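Local structure of 39 kDa initiator binding protein (Trichomonas vaginalis, 1Q87) at residues D194-F197 / E198-I202; P70-K74 / Q75-E79; Q91-S94 / K95-Y99. The protein probably recognises the initiator (Inr) element of core promoters in a primitive eukaryote, the present chain being the C-terminal domain of the protein. All blocks are in the same frame, centred on the assembly; numbering follows the deposited sequence.

Interaction 1. Residues D194-F197 / E198-I202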
ATOM      1  N   ASP A 194      -3.697  -7.645  -8.569  1.00 68.97           N
ATOM      2  CA  ASP A 194      -4.579  -8.093  -9.663  1.00 68.32           C
ATOM      3  C   ASP A 194      -5.020  -9.555  -9.487  1.00 63.29           C
ATOM      4  O   ASP A 194      -6.203  -9.891  -9.619  1.00 54.61           O
ATOM      5  CB  ASP A 194      -3.858  -7.931 -11.003  1.00 79.95           C
ATOM      6  CG  ASP A 194      -3.234  -6.534 -11.176  1.00 92.80           C
ATOM      7  OD1 ASP A 194      -3.947  -5.606 -11.651  1.00 85.26           O
ATOM      8  OD2 ASP A 194      -2.028  -6.367 -10.826  1.00 92.60           O
ATOM      9  N   LYS A 195      -4.050 -10.407  -9.193  1.00 47.91           N
ATOM     10  CA  LYS A 195      -4.264 -11.827  -8.945  1.00 55.35           C
ATOM     11  C   LYS A 195      -5.211 -12.020  -7.752  1.00 62.39           C
ATOM     12  O   LYS A 195      -6.170 -12.810  -7.805  1.00 67.82           O
ATOM     13  CB  LYS A 195      -2.916 -12.489  -8.607  1.00 51.92           C
ATOM     14  CG  LYS A 195      -2.726 -13.900  -9.116  1.00 73.54           C
ATOM     15  CD  LYS A 195      -3.736 -14.878  -8.534  1.00 87.30           C
ATOM     16  CE  LYS A 195      -3.616 -16.257  -9.192  1.00 89.40           C
ATOM     17  NZ  LYS A 195      -2.252 -16.856  -9.025  1.00 93.39           N
ATOM     18  N   TYR A 196      -4.918 -11.307  -6.667  1.00 63.55           N
ATOM     19  CA  TYR A 196      -5.699 -11.410  -5.457  1.00 57.02           C
ATOM     20  C   TYR A 196      -7.134 -10.991  -5.659  1.00 63.54           C
ATOM     21  O   TYR A 196      -8.041 -11.636  -5.131  1.00 66.19           O
ATOM     22  CB  TYR A 196      -5.074 -10.588  -4.332  1.00 59.59           C
ATOM     23  CG  TYR A 196      -5.988 -10.483  -3.142  1.00 50.37           C
ATOM     24  CD1 TYR A 196      -6.888  -9.423  -3.035  1.00 54.98           C
ATOM     25  CD2 TYR A 196      -6.011 -11.474  -2.155  1.00 51.31           C
ATOM     26  CE1 TYR A 196      -7.791  -9.346  -1.981  1.00 59.86           C
ATOM     27  CE2 TYR A 196      -6.923 -11.411  -1.084  1.00 52.30           C
ATOM     28  CZ  TYR A 196      -7.810 -10.339  -1.012  1.00 54.56           C
ATOM     29  OH  TYR A 196      -8.741 -10.252  -0.003  1.00 56.98           O
ATOM     30  N   PHE A 197      -7.360  -9.914  -6.402  1.00 55.67           N
ATOM     31  CA  PHE A 197      -8.733  -9.481  -6.638  1.00 65.37           C
ATOM     32  C   PHE A 197      -9.400 -10.324  -7.714  1.00 74.06           C
ATOM     33  O   PHE A 197     -10.593 -10.162  -8.006  1.00 74.14           O
ATOM     34  CB  PHE A 197      -8.778  -8.013  -7.029  1.00 65.45           C
ATOM     35  CG  PHE A 197      -8.820  -7.088  -5.859  1.00 71.07           C
ATOM     36  CD1 PHE A 197     -10.016  -6.849  -5.198  1.00 76.11           C
ATOM     37  CD2 PHE A 197      -7.668  -6.478  -5.405  1.00 68.03           C
ATOM     38  CE1 PHE A 197     -10.068  -6.018  -4.108  1.00 77.01           C
ATOM     39  CE2 PHE A 197      -7.703  -5.644  -4.314  1.00 73.84           C
ATOM     40  CZ  PHE A 197      -8.911  -5.411  -3.659  1.00 80.91           C
ATOM     41  N   GLU A 198      -8.612 -11.217  -8.308  1.00 79.68           N
ATOM     42  CA  GLU A 198      -9.109 -12.121  -9.329  1.00 85.22           C
ATOM     43  C   GLU A 198      -9.692 -13.285  -8.536  1.00 83.65           C
ATOM     44  O   GLU A 198     -10.855 -13.663  -8.701  1.00 84.24           O
ATOM     45  CB  GLU A 198      -7.953 -12.607 -10.199  1.00 93.35           C
ATOM     46  CG  GLU A 198      -8.367 -13.427 -11.414  1.00106.00           C
ATOM     47  CD  GLU A 198      -7.205 -14.239 -11.986  1.00111.84           C
ATOM     48  OE1 GLU A 198      -6.779 -15.215 -11.327  1.00113.42           O
ATOM     49  OE2 GLU A 198      -6.710 -13.897 -13.086  1.00106.84           O
ATOM     50  N   MET A 199      -8.862 -13.816  -7.648  1.00 77.68           N
ATOM     51  CA  MET A 199      -9.219 -14.928  -6.785  1.00 75.30           C
ATOM     52  C   MET A 199     -10.321 -14.617  -5.786  1.00 74.48           C
ATOM     53  O   MET A 199     -10.981 -15.525  -5.317  1.00 77.21           O
ATOM     54  CB  MET A 199      -8.004 -15.370  -5.983  1.00 74.67           C
ATOM     55  CG  MET A 199      -6.816 -15.730  -6.799  1.00 84.36           C
ATOM     56  SD  MET A 199      -6.676 -17.493  -6.847  1.00 96.09           S
ATOM     57  CE  MET A 199      -5.757 -17.783  -5.336  1.00100.44           C
ATOM     58  N   LYS A 200     -10.500 -13.348  -5.437  1.00 68.72           N
ATOM     59  CA  LYS A 200     -11.488 -12.968  -4.438  1.00 65.57           C
ATOM     60  C   LYS A 200     -12.038 -11.623  -4.818  1.00 70.57           C
ATOM     61  O   LYS A 200     -11.683 -10.617  -4.221  1.00 69.61           O
ATOM     62  CB  LYS A 200     -10.820 -12.841  -3.063  1.00 66.67           C
ATOM     63  CG  LYS A 200      -9.742 -13.877  -2.768  1.00 63.97           C
ATOM     64  CD  LYS A 200     -10.218 -14.971  -1.827  1.00 72.27           C
ATOM     65  CE  LYS A 200      -9.137 -16.034  -1.643  1.00 76.30           C
ATOM     66  NZ  LYS A 200      -9.412 -16.996  -0.530  1.00 72.75           N
ATOM     67  N   PRO A 201     -12.920 -11.576  -5.817  1.00 74.50           N
ATOM     68  CA  PRO A 201     -13.460 -10.274  -6.208  1.00 75.06           C
ATOM     69  C   PRO A 201     -14.350  -9.681  -5.141  1.00 72.19           C
ATOM     70  O   PRO A 201     -14.574 -10.280  -4.108  1.00 75.08           O
ATOM     71  CB  PRO A 201     -14.231 -10.586  -7.492  1.00 77.23           C
ATOM     72  CG  PRO A 201     -13.565 -11.841  -8.002  1.00 78.23           C
ATOM     73  CD  PRO A 201     -13.365 -12.628  -6.738  1.00 76.29           C
ATOM     74  N   ILE A 202     -14.876  -8.506  -5.435  1.00 74.79           N
ATOM     75  CA  ILE A 202     -15.750  -7.793  -4.542  1.00 77.44           C
ATOM     76  C   ILE A 202     -17.194  -8.257  -4.738  1.00 86.98           C
ATOM     77  O   ILE A 202     -17.953  -7.675  -5.532  1.00 88.95           O
ATOM     78  CB  ILE A 202     -15.663  -6.304  -4.836  1.00 83.85           C
ATOM     79  CG1 ILE A 202     -14.209  -5.850  -4.732  1.00 83.84           C
ATOM     80  CG2 ILE A 202     -16.572  -5.530  -3.885  1.00 87.14           C
ATOM     81  CD1 ILE A 202     -13.625  -6.013  -3.371  1.00 83.39           C
TER
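The C-terminal end of helix 193-199 is where the chain stops winding, and Lys195 O is gripped there by two backbone N-H groups. Met199 N lies 2.9 Å from Lys195 O in a nearly straight i to i+4 bond (168°). Glu198 N, 3.0 Å from the same Lys195 O, comes in above the carbonyl plane at a more bent angle of 136°. One residue on, Lys200 N makes a weak bond to Tyr196 O, 3.0 Å, and Lys200 is the first residue to leave helical geometry. Pro201 has no N-H to continue the ladder; instead its CA approaches Phe197 O at 3.4 Å as a CH...O contact.

Side chains follow the same turn. Met199 CG rests against Lys195 CD at 3.6 Å, the two chains slanting across each other. Lys200 CG approaches Tyr196 CE2 at 4.1 Å, its chain nearly perpendicular to that of Tyr196. Beyond the helix end, the CD1 methyl of Ile202 meets Phe197 CE1 at 3.6 Å, at the ring edge and in its plane. With CG anti to the carbonyl carbon (chi1 -86°), Phe197 turns that edge to the methyl, while Tyr196 CD1 lies over one ring face, offset toward the rim. The Phe197 ring also meets Trp128.

Tyr190 packs edge-to-face with Tyr196, and Asp194 OD2 bonds to Ser117 OG of helix 111-123. In this domain Tyr196 packs on strand 165-171 and Phe197 on strand 157-162, while Ile202 touches both. The motif is a helix C-terminus closed by a proline just after the first non-helical residue.

Interaction 2. Residues P70-K74 / Q75-E79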
ATOM      1  N   PRO A  70      13.305   5.324 -13.310  1.00 56.28           N
ATOM      2  CA  PRO A  70      14.268   6.112 -14.093  1.00 50.38           C
ATOM      3  C   PRO A  70      13.567   6.914 -15.202  1.00 47.79           C
ATOM      4  O   PRO A  70      13.949   8.053 -15.500  1.00 59.01           O
ATOM      5  CB  PRO A  70      15.227   5.044 -14.648  1.00 55.14           C
ATOM      6  CG  PRO A  70      15.102   3.929 -13.685  1.00 57.57           C
ATOM      7  CD  PRO A  70      13.603   3.887 -13.427  1.00 47.59           C
ATOM      8  N   GLU A  71      12.523   6.351 -15.798  1.00 44.73           N
ATOM      9  CA  GLU A  71      11.850   7.074 -16.860  1.00 50.58           C
ATOM     10  C   GLU A  71      10.627   7.750 -16.334  1.00 50.82           C
ATOM     11  O   GLU A  71       9.806   8.275 -17.114  1.00 55.09           O
ATOM     12  CB  GLU A  71      11.427   6.158 -18.015  1.00 54.51           C
ATOM     13  CG  GLU A  71      11.759   4.702 -17.852  1.00 67.40           C
ATOM     14  CD  GLU A  71      11.021   4.074 -16.708  1.00 67.93           C
ATOM     15  OE1 GLU A  71       9.774   4.133 -16.715  1.00 76.05           O
ATOM     16  OE2 GLU A  71      11.695   3.518 -15.817  1.00 69.82           O
ATOM     17  N   GLN A  72      10.479   7.766 -15.017  1.00 49.17           N
ATOM     18  CA  GLN A  72       9.275   8.413 -14.496  1.00 48.27           C
ATOM     19  C   GLN A  72       9.514   9.904 -14.268  1.00 41.13           C
ATOM     20  O   GLN A  72      10.513  10.295 -13.658  1.00 38.24           O
ATOM     21  CB  GLN A  72       8.816   7.726 -13.187  1.00 49.89           C
ATOM     22  CG  GLN A  72       7.506   8.274 -12.604  1.00 47.80           C
ATOM     23  CD  GLN A  72       7.057   7.533 -11.354  1.00 45.44           C
ATOM     24  OE1 GLN A  72       7.793   6.715 -10.803  1.00 39.73           O
ATOM     25  NE2 GLN A  72       5.832   7.826 -10.903  1.00 43.39           N
ATOM     26  N   PRO A  73       8.624  10.757 -14.795  1.00 32.42           N
ATOM     27  CA  PRO A  73       8.816  12.202 -14.578  1.00 44.48           C
ATOM     28  C   PRO A  73       8.734  12.511 -13.058  1.00 55.58           C
ATOM     29  O   PRO A  73       7.861  11.973 -12.355  1.00 52.94           O
ATOM     30  CB  PRO A  73       7.664  12.836 -15.341  1.00 41.60           C
ATOM     31  CG  PRO A  73       7.247  11.756 -16.364  1.00 42.99           C
ATOM     32  CD  PRO A  73       7.418  10.479 -15.582  1.00 42.37           C
ATOM     33  N   LYS A  74       9.640  13.354 -12.560  1.00 55.58           N
ATOM     34  CA  LYS A  74       9.641  13.704 -11.147  1.00 59.64           C
ATOM     35  C   LYS A  74       8.305  14.299 -10.706  1.00 57.23           C
ATOM     36  O   LYS A  74       7.826  14.011  -9.612  1.00 55.81           O
ATOM     37  CB  LYS A  74      10.773  14.687 -10.843  1.00 50.35           C
ATOM     38  CG  LYS A  74      10.842  15.127  -9.384  1.00 52.75           C
ATOM     39  CD  LYS A  74      12.155  15.872  -9.146  1.00 67.38           C
ATOM     40  CE  LYS A  74      12.273  16.467  -7.740  1.00 76.85           C
ATOM     41  NZ  LYS A  74      13.439  17.403  -7.648  1.00 75.05           N
ATOM     42  N   GLN A  75       7.713  15.117 -11.563  1.00 56.99           N
ATOM     43  CA  GLN A  75       6.444  15.748 -11.234  1.00 66.76           C
ATOM     44  C   GLN A  75       5.374  14.720 -11.022  1.00 66.39           C
ATOM     45  O   GLN A  75       4.523  14.869 -10.123  1.00 63.62           O
ATOM     46  CB  GLN A  75       5.981  16.713 -12.323  1.00 67.73           C
ATOM     47  CG  GLN A  75       6.066  18.170 -11.882  1.00 86.36           C
ATOM     48  CD  GLN A  75       5.365  18.422 -10.557  1.00 90.12           C
ATOM     49  OE1 GLN A  75       5.913  19.097  -9.670  1.00 92.21           O
ATOM     50  NE2 GLN A  75       4.145  17.883 -10.414  1.00 85.25           N
ATOM     51  N   ASN A  76       5.404  13.681 -11.849  1.00 58.43           N
ATOM     52  CA  ASN A  76       4.404  12.634 -11.706  1.00 58.52           C
ATOM     53  C   ASN A  76       4.531  11.924 -10.369  1.00 49.21           C
ATOM     54  O   ASN A  76       3.549  11.738  -9.670  1.00 45.37           O
ATOM     55  CB  ASN A  76       4.513  11.600 -12.819  1.00 47.71           C
ATOM     56  CG  ASN A  76       3.621  10.413 -12.577  1.00 46.43           C
ATOM     57  OD1 ASN A  76       4.083   9.332 -12.207  1.00 52.70           O
ATOM     58  ND2 ASN A  76       2.335  10.608 -12.764  1.00 38.71           N
ATOM     59  N   ALA A  77       5.751  11.540 -10.027  1.00 48.47           N
ATOM     60  CA  ALA A  77       5.989  10.833  -8.793  1.00 45.46           C
ATOM     61  C   ALA A  77       5.518  11.698  -7.615  1.00 50.70           C
ATOM     62  O   ALA A  77       4.983  11.169  -6.636  1.00 47.63           O
ATOM     63  CB  ALA A  77       7.466  10.506  -8.662  1.00 38.04           C
ATOM     64  N   ILE A  78       5.709  13.017  -7.728  1.00 50.68           N
ATOM     65  CA  ILE A  78       5.322  13.971  -6.680  1.00 45.33           C
ATOM     66  C   ILE A  78       3.808  14.014  -6.532  1.00 49.32           C
ATOM     67  O   ILE A  78       3.270  14.051  -5.426  1.00 44.67           O
ATOM     68  CB  ILE A  78       5.835  15.389  -7.008  1.00 50.82           C
ATOM     69  CG1 ILE A  78       7.325  15.480  -6.712  1.00 49.70           C
ATOM     70  CG2 ILE A  78       5.095  16.436  -6.185  1.00 52.22           C
ATOM     71  CD1 ILE A  78       7.892  16.851  -7.038  1.00 45.22           C
ATOM     72  N   GLU A  79       3.111  13.986  -7.647  1.00 46.67           N
ATOM     73  CA  GLU A  79       1.674  14.034  -7.554  1.00 57.89           C
ATOM     74  C   GLU A  79       1.139  12.753  -6.928  1.00 56.83           C
ATOM     75  O   GLU A  79       0.250  12.798  -6.094  1.00 61.67           O
ATOM     76  CB  GLU A  79       1.057  14.267  -8.939  1.00 62.90           C
ATOM     77  CG  GLU A  79       1.711  15.429  -9.683  1.00 81.67           C
ATOM     78  CD  GLU A  79       0.785  16.158 -10.665  1.00 91.37           C
ATOM     79  OE1 GLU A  79      -0.373  15.706 -10.871  1.00 91.52           O
ATOM     80  OE2 GLU A  79       1.242  17.194 -11.227  1.00 91.89           O
TER
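Gln72 NE2 gives a hydrogen to Asn76 OD1 at 2.7 Å, in a bond that is close to straight (167°). It is well formed at both ends: Asn76 OD1 lies almost in the amide plane of Gln72, and Gln72 NE2 lies in the carbonyl plane of Asn76, although the two amides are turned 45° against each other. Gln72 gets there by stretching out, its CG anti to the backbone N (chi1 -176°) and the chain straight beyond, so that it meets the Asn76 side chain at about a right angle. The other end of the Gln72 amide, OE1, accepts from Gln69 N, which fixes the rotation of the group. The Ala77 CB methyl lies over one face of this amide, 3.9 Å from Gln72 NE2.

This link spans the start of helix 74-84, whose N-cap position is held by Pro73. Backbone bonds open the helix: Ala77 N to Pro73 O at 3.2 Å, then Ile78 N to Lys74 O at 3.0 Å. The pyrrolidine ring of Pro73 also brushes the entering turn, with CD 4.2 Å from Asn76 CB. Ile78 CD1 approaches Lys74 CG at 4.1 Å, where the two chains run at a slant.

Lys74 stays extended, and its NZ forms salt bridges with Glu65 and Glu61 of helix 56-67, the helix that also takes the Ala77 and Ile78 side chains. A proline offers no side-chain acceptor to cap a helix; here an amide-amide bond from the preceding residue ties the loop to the first turn, and the doubly paired ammonium of Lys74 pins that turn to its neighbour.

Interaction 3. Residues Q91-S94 / K95-Y99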
ATOM      1  N   GLN A  91       0.931  20.421   7.005  1.00 69.02           N
ATOM      2  CA  GLN A  91       2.130  21.074   6.516  1.00 64.77           C
ATOM      3  C   GLN A  91       3.439  20.359   6.738  1.00 67.66           C
ATOM      4  O   GLN A  91       4.478  20.805   6.228  1.00 68.46           O
ATOM      5  CB  GLN A  91       2.253  22.454   7.167  1.00 75.89           C
ATOM      6  CG  GLN A  91       1.044  23.355   6.981  1.00 84.99           C
ATOM      7  CD  GLN A  91       1.349  24.790   7.352  1.00 93.06           C
ATOM      8  OE1 GLN A  91       2.243  25.416   6.774  1.00 98.69           O
ATOM      9  NE2 GLN A  91       0.614  25.318   8.321  1.00 92.14           N
ATOM     10  N   THR A  92       3.436  19.292   7.529  1.00 66.19           N
ATOM     11  CA  THR A  92       4.694  18.594   7.777  1.00 61.64           C
ATOM     12  C   THR A  92       4.508  17.099   7.884  1.00 55.55           C
ATOM     13  O   THR A  92       3.391  16.628   8.066  1.00 51.27           O
ATOM     14  CB  THR A  92       5.413  19.128   9.057  1.00 67.60           C
ATOM     15  OG1 THR A  92       4.874  18.513  10.240  1.00 61.85           O
ATOM     16  CG2 THR A  92       5.248  20.637   9.143  1.00 72.22           C
ATOM     17  N   LYS A  93       5.611  16.364   7.763  1.00 50.50           N
ATOM     18  CA  LYS A  93       5.581  14.910   7.825  1.00 49.95           C
ATOM     19  C   LYS A  93       6.656  14.387   8.722  1.00 45.11           C
ATOM     20  O   LYS A  93       7.633  15.088   8.990  1.00 47.12           O
ATOM     21  CB  LYS A  93       5.725  14.314   6.398  1.00 45.71           C
ATOM     22  CG  LYS A  93       4.386  13.851   5.738  1.00 49.30           C
ATOM     23  CD  LYS A  93       3.234  14.846   5.822  1.00 41.50           C
ATOM     24  CE  LYS A  93       2.053  14.538   4.892  1.00 46.11           C
ATOM     25  NZ  LYS A  93       0.962  13.617   5.429  1.00 52.03           N
ATOM     26  N   SER A  94       6.484  13.154   9.197  1.00 40.10           N
ATOM     27  CA  SER A  94       7.480  12.576  10.071  1.00 42.80           C
ATOM     28  C   SER A  94       7.819  11.158   9.650  1.00 51.96           C
ATOM     29  O   SER A  94       7.265  10.642   8.673  1.00 45.90           O
ATOM     30  CB  SER A  94       6.998  12.601  11.534  1.00 48.64           C
ATOM     31  OG  SER A  94       6.153  11.507  11.840  1.00 59.10           O
ATOM     32  N   LYS A  95       8.721  10.528  10.393  1.00 47.70           N
ATOM     33  CA  LYS A  95       9.143   9.193  10.062  1.00 49.21           C
ATOM     34  C   LYS A  95       7.894   8.314   9.990  1.00 53.01           C
ATOM     35  O   LYS A  95       7.716   7.584   9.035  1.00 53.34           O
ATOM     36  CB  LYS A  95      10.135   8.636  11.111  1.00 45.68           C
ATOM     37  CG  LYS A  95      11.093   7.577  10.523  1.00 59.44           C
ATOM     38  CD  LYS A  95      11.846   6.681  11.542  1.00 58.08           C
ATOM     39  CE  LYS A  95      12.292   7.419  12.799  1.00 72.61           C
ATOM     40  NZ  LYS A  95      11.167   7.465  13.801  1.00 75.94           N
ATOM     41  N   ALA A  96       7.020   8.401  10.987  1.00 49.47           N
ATOM     42  CA  ALA A  96       5.824   7.579  10.981  1.00 51.89           C
ATOM     43  C   ALA A  96       5.050   7.711   9.660  1.00 50.13           C
ATOM     44  O   ALA A  96       4.378   6.767   9.262  1.00 50.09           O
ATOM     45  CB  ALA A  96       4.924   7.922  12.165  1.00 43.76           C
ATOM     46  N   ASP A  97       5.128   8.853   8.984  1.00 41.67           N
ATOM     47  CA  ASP A  97       4.425   8.988   7.683  1.00 43.59           C
ATOM     48  C   ASP A  97       5.134   8.126   6.616  1.00 53.59           C
ATOM     49  O   ASP A  97       4.469   7.456   5.807  1.00 57.42           O
ATOM     50  CB  ASP A  97       4.393  10.444   7.245  1.00 40.01           C
ATOM     51  CG  ASP A  97       3.617  11.320   8.233  1.00 53.93           C
ATOM     52  OD1 ASP A  97       2.402  11.073   8.407  1.00 56.39           O
ATOM     53  OD2 ASP A  97       4.206  12.237   8.851  1.00 57.36           O
ATOM     54  N   LEU A  98       6.473   8.122   6.633  1.00 41.60           N
ATOM     55  CA  LEU A  98       7.236   7.310   5.696  1.00 49.21           C
ATOM     56  C   LEU A  98       6.930   5.844   6.018  1.00 47.65           C
ATOM     57  O   LEU A  98       6.723   5.037   5.112  1.00 44.08           O
ATOM     58  CB  LEU A  98       8.741   7.555   5.844  1.00 50.77           C
ATOM     59  CG  LEU A  98       9.733   7.710   4.661  1.00 55.25           C
ATOM     60  CD1 LEU A  98      10.981   6.909   4.938  1.00 42.62           C
ATOM     61  CD2 LEU A  98       9.159   7.272   3.361  1.00 41.90           C
ATOM     62  N   TYR A  99       6.915   5.496   7.308  1.00 44.73           N
ATOM     63  CA  TYR A  99       6.614   4.120   7.744  1.00 40.84           C
ATOM     64  C   TYR A  99       5.262   3.655   7.145  1.00 39.42           C
ATOM     65  O   TYR A  99       5.139   2.577   6.575  1.00 41.33           O
ATOM     66  CB  TYR A  99       6.524   4.056   9.264  1.00 34.92           C
ATOM     67  CG  TYR A  99       6.355   2.661   9.822  1.00 38.86           C
ATOM     68  CD1 TYR A  99       7.455   1.967  10.319  1.00 41.18           C
ATOM     69  CD2 TYR A  99       5.094   2.034   9.879  1.00 33.31           C
ATOM     70  CE1 TYR A  99       7.326   0.692  10.874  1.00 44.54           C
ATOM     71  CE2 TYR A  99       4.951   0.708  10.445  1.00 37.74           C
ATOM     72  CZ  TYR A  99       6.088   0.067  10.941  1.00 40.58           C
ATOM     73  OH  TYR A  99       6.044  -1.170  11.540  1.00 49.97           O
TER
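Ser94 and Asp97 close the first turn of helix 95-105 in half of a capping box: Ser94 holds the N-cap position, and the carboxylate three residues on reaches back to its N-H. The axes of strand 92-94 and helix 95-99 are set at 71°.

Among the hydrogen bonds, Ser94 N donates to Asp97 OD2 at 159°; the refined separation of 2.5 Å is very short, so its exact value is doubtful. Asp97 CG stands beside its own backbone N (chi1 -62°), which swings the carboxylate back over the start of the helix. Ser94 O receives two N-H groups: Asp97 N at 2.8 Å, from well above the carbonyl plane, and, more weakly, Leu98 N at 3.3 Å. The reciprocal bond of a full capping box, from Asp97 N to Ser94 OG, is not made.

Van der Waals contacts join the same residues. The Ser94 hydroxyl touches the Ala96 methyl, OG to CB 3.8 Å. Lys93 CG lies 3.5 Å from Asp97 OD2, the two side chains crossing at about a right angle. Farther along the helix Leu98 leans on Ile42 and Phe67, and Tyr99 meets Phe35 edge-to-face.

Charges gather at the far end of Lys93. Its ammonium bonds to Met85 O and forms a salt bridge with Glu90, while the Asp97 carboxylate stays nearby; the positive charge may favour its ionised form. Between these two residues the charged atoms remain beyond salt-bridge range, Lys93 NZ lying 4.2 Å from Asp97 OD1.

From the N terminus the contacts follow in series, none nested in or crossing another. Interaction 2 closes the loop after helix 56-67 and starts helix 74-84, which packs back on that helix. The chain then enters strand 92-94, paired antiparallel with strand 53-55, and interaction 3 turns it into helix 95-105 beside helix 29-47. These two helix starts have centres about 20 Å apart and do not touch. Interaction 1 comes much later, after the five-stranded antiparallel sheet, and ends helix 193-199 against that sheet and helix 111-123. It lies across the chain's centre from interaction 3, about 31 Å away between centres.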